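Local coordinates for putative periplasmic protein (Salmonella enterica subsp. enterica serovar Typhimurium, PDB 4J32) that probably protects the bacterium from the Tae4 peptidoglycan hydrolase as the periplasmic immunity protein Tai4 of a type VI secretion effector–immunity pair, at residues B[56-69]-B[81-94]. Numbering follows the deposited sequence.
Sequences EIDEIAKKYSGLKY and KCIDFIHDRELNEL
Helix 56-65, which carries Ile-60 and Tyr-64, packs against two short helices separated by a break at His-87 and Asp-88: helix 81-86 crosses it at 134°, with axes 8.9 Å apart, whereas helix 89-94 runs nearly antiparallel at 171°. Knobs-into-holes packing is reciprocal. Phe-85 fits among Ile-57, Ile-60, Ala-61 and Tyr-64, with CG anti to the backbone N (chi1 167°), which turns the ring toward helix 56-65; Ala-61 CA makes a CH-pi contact over one face, 3.7 Å from the Phe-85 ring centroid, and Leu-91 CD2 lies over the opposite face, offset toward the rim, while Ile-60 CG2 meets the edge. Ile-60 in turn enters a hole formed by Phe-85, Glu-90, Leu-91 and Leu-94. This is core packing of the all-helical Tai4 fold, in which helix 10-26 touches Ile-57 and Phe-85 and is tied to Cys-82 by the disulfide from Cys-22. Near the break, Phe-85 CA sits over the centre of the Tyr-64 ring, and Tyr-64 OH donates to the anti lone pair of Asp-88 OD2 (2.6 Å). The other oxygen, Asp-88 OD1, N-caps helix 89-94 by accepting from Leu-91 N at 2.9 Å. Lys-63 NZ reaches the syn lone pair of Glu-90 OE1 in a 3.2 Å salt bridge. Past helix 56-65, extended Lys-81 runs by Tyr-69, its NZ donating to Leu-67 O (3.0 Å) and also bonded to Asn-78. Tyr-69 OH bonds weakly to Asp-84 OD2, which also bonds Leu-4 N of the second subunit, while OD1 bonds Tyr-8 OH of that subunit.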
# COMPACT_ATOMS: atom_id res chain seq x y z
N GLU B 56 11.61 -14.21 6.90
CA GLU B 56 10.50 -15.18 6.79
C GLU B 56 9.19 -14.51 6.34
O GLU B 56 8.43 -15.08 5.56
CB GLU B 56 10.29 -15.92 8.11
CG GLU B 56 9.41 -17.19 7.97
CD GLU B 56 9.95 -18.26 7.01
OE1 GLU B 56 11.13 -18.22 6.57
OE2 GLU B 56 9.17 -19.20 6.72
N ILE B 57 8.91 -13.33 6.86
CA ILE B 57 7.77 -12.53 6.37
C ILE B 57 7.89 -12.32 4.85
O ILE B 57 6.92 -12.50 4.11
CB ILE B 57 7.65 -11.19 7.11
CG1 ILE B 57 7.30 -11.46 8.58
CG2 ILE B 57 6.55 -10.30 6.46
CD1 ILE B 57 7.34 -10.21 9.53
N ASP B 58 9.09 -11.96 4.40
CA ASP B 58 9.37 -11.89 2.95
C ASP B 58 9.10 -13.18 2.20
O ASP B 58 8.54 -13.13 1.09
CB ASP B 58 10.82 -11.44 2.70
CG ASP B 58 11.21 -11.47 1.23
OD1 ASP B 58 10.79 -10.56 0.47
OD2 ASP B 58 11.96 -12.40 0.83
N GLU B 59 9.48 -14.34 2.76
CA GLU B 59 9.19 -15.63 2.11
C GLU B 59 7.69 -15.80 1.85
O GLU B 59 7.28 -16.30 0.79
CB GLU B 59 9.71 -16.82 2.95
CG GLU B 59 11.22 -16.95 2.97
CD GLU B 59 11.80 -17.28 1.61
OE1 GLU B 59 12.94 -16.85 1.33
OE2 GLU B 59 11.14 -17.99 0.82
N ILE B 60 6.88 -15.38 2.82
CA ILE B 60 5.42 -15.48 2.66
C ILE B 60 4.91 -14.43 1.68
O ILE B 60 4.07 -14.74 0.83
CB ILE B 60 4.67 -15.40 4.02
CG1 ILE B 60 5.24 -16.44 4.99
CG2 ILE B 60 3.14 -15.57 3.82
CD1 ILE B 60 4.74 -16.27 6.47
N ALA B 61 5.46 -13.22 1.77
CA ALA B 61 5.08 -12.13 0.88
C ALA B 61 5.28 -12.55 -0.57
O ALA B 61 4.45 -12.23 -1.43
CB ALA B 61 5.87 -10.86 1.17
N LYS B 62 6.37 -13.28 -0.84
CA LYS B 62 6.67 -13.68 -2.21
C LYS B 62 5.65 -14.68 -2.77
O LYS B 62 5.51 -14.78 -4.00
CB LYS B 62 8.13 -14.17 -2.33
CG LYS B 62 9.17 -13.03 -2.20
CD LYS B 62 10.59 -13.57 -2.12
CE LYS B 62 11.68 -12.50 -2.08
NZ LYS B 62 11.23 -11.15 -2.52
N LYS B 63 4.91 -15.37 -1.90
CA LYS B 63 3.86 -16.29 -2.34
C LYS B 63 2.67 -15.48 -2.91
O LYS B 63 1.87 -16.02 -3.67
CB LYS B 63 3.35 -17.17 -1.19
CG LYS B 63 4.39 -18.16 -0.65
CD LYS B 63 3.90 -18.81 0.64
CE LYS B 63 4.99 -19.71 1.21
NZ LYS B 63 4.38 -20.79 2.04
N TYR B 64 2.58 -14.22 -2.52
CA TYR B 64 1.50 -13.32 -2.97
C TYR B 64 1.99 -12.41 -4.08
O TYR B 64 1.26 -12.14 -5.02
CB TYR B 64 0.94 -12.47 -1.79
CG TYR B 64 0.08 -13.32 -0.88
CD1 TYR B 64 -1.31 -13.38 -1.08
CD2 TYR B 64 0.66 -14.10 0.14
CE1 TYR B 64 -2.11 -14.22 -0.27
CE2 TYR B 64 -0.13 -14.92 0.96
CZ TYR B 64 -1.52 -14.97 0.75
OH TYR B 64 -2.32 -15.79 1.53
N SER B 65 3.24 -11.93 -3.96
CA SER B 65 3.76 -10.93 -4.90
C SER B 65 3.92 -11.54 -6.29
O SER B 65 3.87 -10.82 -7.29
CB SER B 65 5.07 -10.30 -4.40
OG SER B 65 6.09 -11.26 -4.30
N GLY B 66 4.07 -12.87 -6.35
CA GLY B 66 4.25 -13.60 -7.61
C GLY B 66 2.96 -14.06 -8.26
O GLY B 66 2.97 -14.65 -9.35
N LEU B 67 1.84 -13.84 -7.58
CA LEU B 67 0.52 -14.22 -8.13
C LEU B 67 0.17 -13.38 -9.35
O LEU B 67 0.63 -12.23 -9.49
CB LEU B 67 -0.58 -14.08 -7.06
CG LEU B 67 -0.52 -15.00 -5.81
CD1 LEU B 67 -1.61 -14.63 -4.81
CD2 LEU B 67 -0.61 -16.45 -6.19
N LYS B 68 -0.64 -13.94 -10.24
CA LYS B 68 -1.22 -13.15 -11.32
C LYS B 68 -2.70 -12.99 -11.04
O LYS B 68 -3.43 -13.99 -11.01
CB LYS B 68 -1.01 -13.81 -12.69
CG LYS B 68 0.47 -14.13 -13.00
CD LYS B 68 1.36 -12.88 -13.03
CE LYS B 68 2.81 -13.26 -12.78
NZ LYS B 68 3.77 -12.42 -13.57
N TYR B 69 -3.13 -11.75 -10.84
CA TYR B 69 -4.53 -11.43 -10.61
C TYR B 69 -5.14 -10.76 -11.84
O TYR B 69 -4.52 -9.90 -12.46
CB TYR B 69 -4.68 -10.49 -9.41
CG TYR B 69 -4.57 -11.11 -8.03
CD1 TYR B 69 -4.54 -10.30 -6.88
CD2 TYR B 69 -4.56 -12.51 -7.86
CE1 TYR B 69 -4.48 -10.85 -5.59
CE2 TYR B 69 -4.49 -13.08 -6.57
CZ TYR B 69 -4.46 -12.24 -5.45
OH TYR B 69 -4.41 -12.80 -4.18
N LYS B 81 -2.70 -7.95 -4.11
CA LYS B 81 -1.85 -9.07 -3.68
C LYS B 81 -1.40 -8.82 -2.22
O LYS B 81 -1.41 -9.75 -1.40
CB LYS B 81 -0.64 -9.22 -4.62
CG LYS B 81 -1.06 -9.51 -6.07
CD LYS B 81 0.09 -9.40 -7.05
CE LYS B 81 -0.48 -9.38 -8.48
NZ LYS B 81 0.65 -9.27 -9.48
N CYS B 82 -1.05 -7.57 -1.91
CA CYS B 82 -0.54 -7.24 -0.57
C CYS B 82 -1.66 -7.17 0.46
O CYS B 82 -1.46 -7.52 1.63
CB CYS B 82 0.26 -5.95 -0.62
SG CYS B 82 1.72 -6.14 -1.60
N ILE B 83 -2.85 -6.76 0.02
CA ILE B 83 -4.00 -6.75 0.94
C ILE B 83 -4.38 -8.21 1.28
O ILE B 83 -4.63 -8.53 2.45
CB ILE B 83 -5.19 -5.91 0.38
CG1 ILE B 83 -4.81 -4.41 0.43
CG2 ILE B 83 -6.47 -6.16 1.22
CD1 ILE B 83 -5.71 -3.48 -0.28
N ASP B 84 -4.38 -9.08 0.28
CA ASP B 84 -4.65 -10.49 0.56
C ASP B 84 -3.55 -11.05 1.48
O ASP B 84 -3.82 -11.84 2.41
CB ASP B 84 -4.73 -11.30 -0.74
CG ASP B 84 -6.04 -11.07 -1.52
OD1 ASP B 84 -6.98 -10.44 -0.96
OD2 ASP B 84 -6.13 -11.58 -2.66
N PHE B 85 -2.31 -10.68 1.18
CA PHE B 85 -1.16 -11.16 1.97
C PHE B 85 -1.32 -10.85 3.45
O PHE B 85 -1.07 -11.71 4.30
CB PHE B 85 0.13 -10.53 1.44
CG PHE B 85 1.34 -10.69 2.35
CD1 PHE B 85 1.71 -11.95 2.84
CD2 PHE B 85 2.14 -9.58 2.67
CE1 PHE B 85 2.86 -12.10 3.68
CE2 PHE B 85 3.30 -9.72 3.49
CZ PHE B 85 3.64 -10.98 4.00
N ILE B 86 -1.74 -9.62 3.79
CA ILE B 86 -1.75 -9.25 5.21
C ILE B 86 -2.85 -9.95 6.00
O ILE B 86 -2.84 -9.91 7.24
CB ILE B 86 -1.70 -7.72 5.44
CG1 ILE B 86 -2.92 -7.01 4.81
CG2 ILE B 86 -0.39 -7.17 4.90
CD1 ILE B 86 -3.17 -5.60 5.35
N HIS B 87 -3.75 -10.65 5.30
CA HIS B 87 -4.77 -11.51 5.93
C HIS B 87 -4.34 -12.98 6.03
O HIS B 87 -5.10 -13.84 6.52
CB HIS B 87 -6.09 -11.41 5.17
CG HIS B 87 -6.73 -10.05 5.26
ND1 HIS B 87 -6.39 -9.02 4.41
CD2 HIS B 87 -7.67 -9.56 6.11
CE1 HIS B 87 -7.09 -7.95 4.73
NE2 HIS B 87 -7.87 -8.24 5.76
N ASP B 88 -3.14 -13.28 5.55
CA ASP B 88 -2.66 -14.67 5.47
C ASP B 88 -2.50 -15.29 6.86
O ASP B 88 -1.92 -14.69 7.76
CB ASP B 88 -1.35 -14.72 4.67
CG ASP B 88 -0.79 -16.11 4.55
OD1 ASP B 88 -0.03 -16.48 5.46
OD2 ASP B 88 -1.08 -16.82 3.56
N ARG B 89 -3.06 -16.49 7.03
CA ARG B 89 -3.05 -17.18 8.31
C ARG B 89 -1.62 -17.54 8.75
O ARG B 89 -1.27 -17.38 9.92
CB ARG B 89 -3.92 -18.44 8.25
CG ARG B 89 -4.13 -19.09 9.61
CD ARG B 89 -4.90 -20.43 9.52
NE ARG B 89 -4.01 -21.57 9.30
CZ ARG B 89 -3.11 -22.03 10.19
NH1 ARG B 89 -2.95 -21.45 11.38
NH2 ARG B 89 -2.35 -23.07 9.87
N GLU B 90 -0.79 -18.01 7.81
CA GLU B 90 0.61 -18.37 8.09
C GLU B 90 1.40 -17.18 8.64
O GLU B 90 2.19 -17.31 9.59
CB GLU B 90 1.28 -18.95 6.82
CG GLU B 90 2.76 -19.30 6.97
CD GLU B 90 3.43 -19.79 5.68
OE1 GLU B 90 2.82 -19.74 4.57
OE2 GLU B 90 4.59 -20.24 5.77
N LEU B 91 1.19 -16.02 8.03
CA LEU B 91 1.83 -14.77 8.46
C LEU B 91 1.41 -14.42 9.88
O LEU B 91 2.25 -14.09 10.74
CB LEU B 91 1.45 -13.63 7.52
CG LEU B 91 1.88 -12.22 7.95
CD1 LEU B 91 3.42 -12.08 7.98
CD2 LEU B 91 1.23 -11.09 7.09
N ASN B 92 0.11 -14.48 10.14
CA ASN B 92 -0.33 -14.08 11.44
C ASN B 92 0.14 -15.09 12.54
O ASN B 92 0.52 -14.66 13.63
CB ASN B 92 -1.81 -13.66 11.36
CG ASN B 92 -2.00 -12.30 10.62
OD1 ASN B 92 -1.77 -11.24 11.22
ND2 ASN B 92 -2.36 -12.32 9.32
N GLU B 93 0.19 -16.38 12.21
CA GLU B 93 0.74 -17.40 13.12
C GLU B 93 2.23 -17.23 13.37
O GLU B 93 2.69 -17.37 14.49
CB GLU B 93 0.41 -18.82 12.63
CG GLU B 93 -1.08 -19.13 12.64
CD GLU B 93 -1.76 -18.83 13.98
OE1 GLU B 93 -1.28 -19.29 15.04
OE2 GLU B 93 -2.80 -18.12 13.96
N LEU B 94 2.98 -16.91 12.31
CA LEU B 94 4.41 -16.63 12.43
C LEU B 94 4.68 -15.51 13.45
O LEU B 94 5.57 -15.61 14.30
CB LEU B 94 4.97 -16.18 11.06
CG LEU B 94 6.42 -15.71 10.98
CD1 LEU B 94 7.41 -16.89 11.26
CD2 LEU B 94 6.72 -15.09 9.62
O HOH W 1 -4.55 -14.41 2.81
O HOH W 2 -1.32 -9.57 -11.60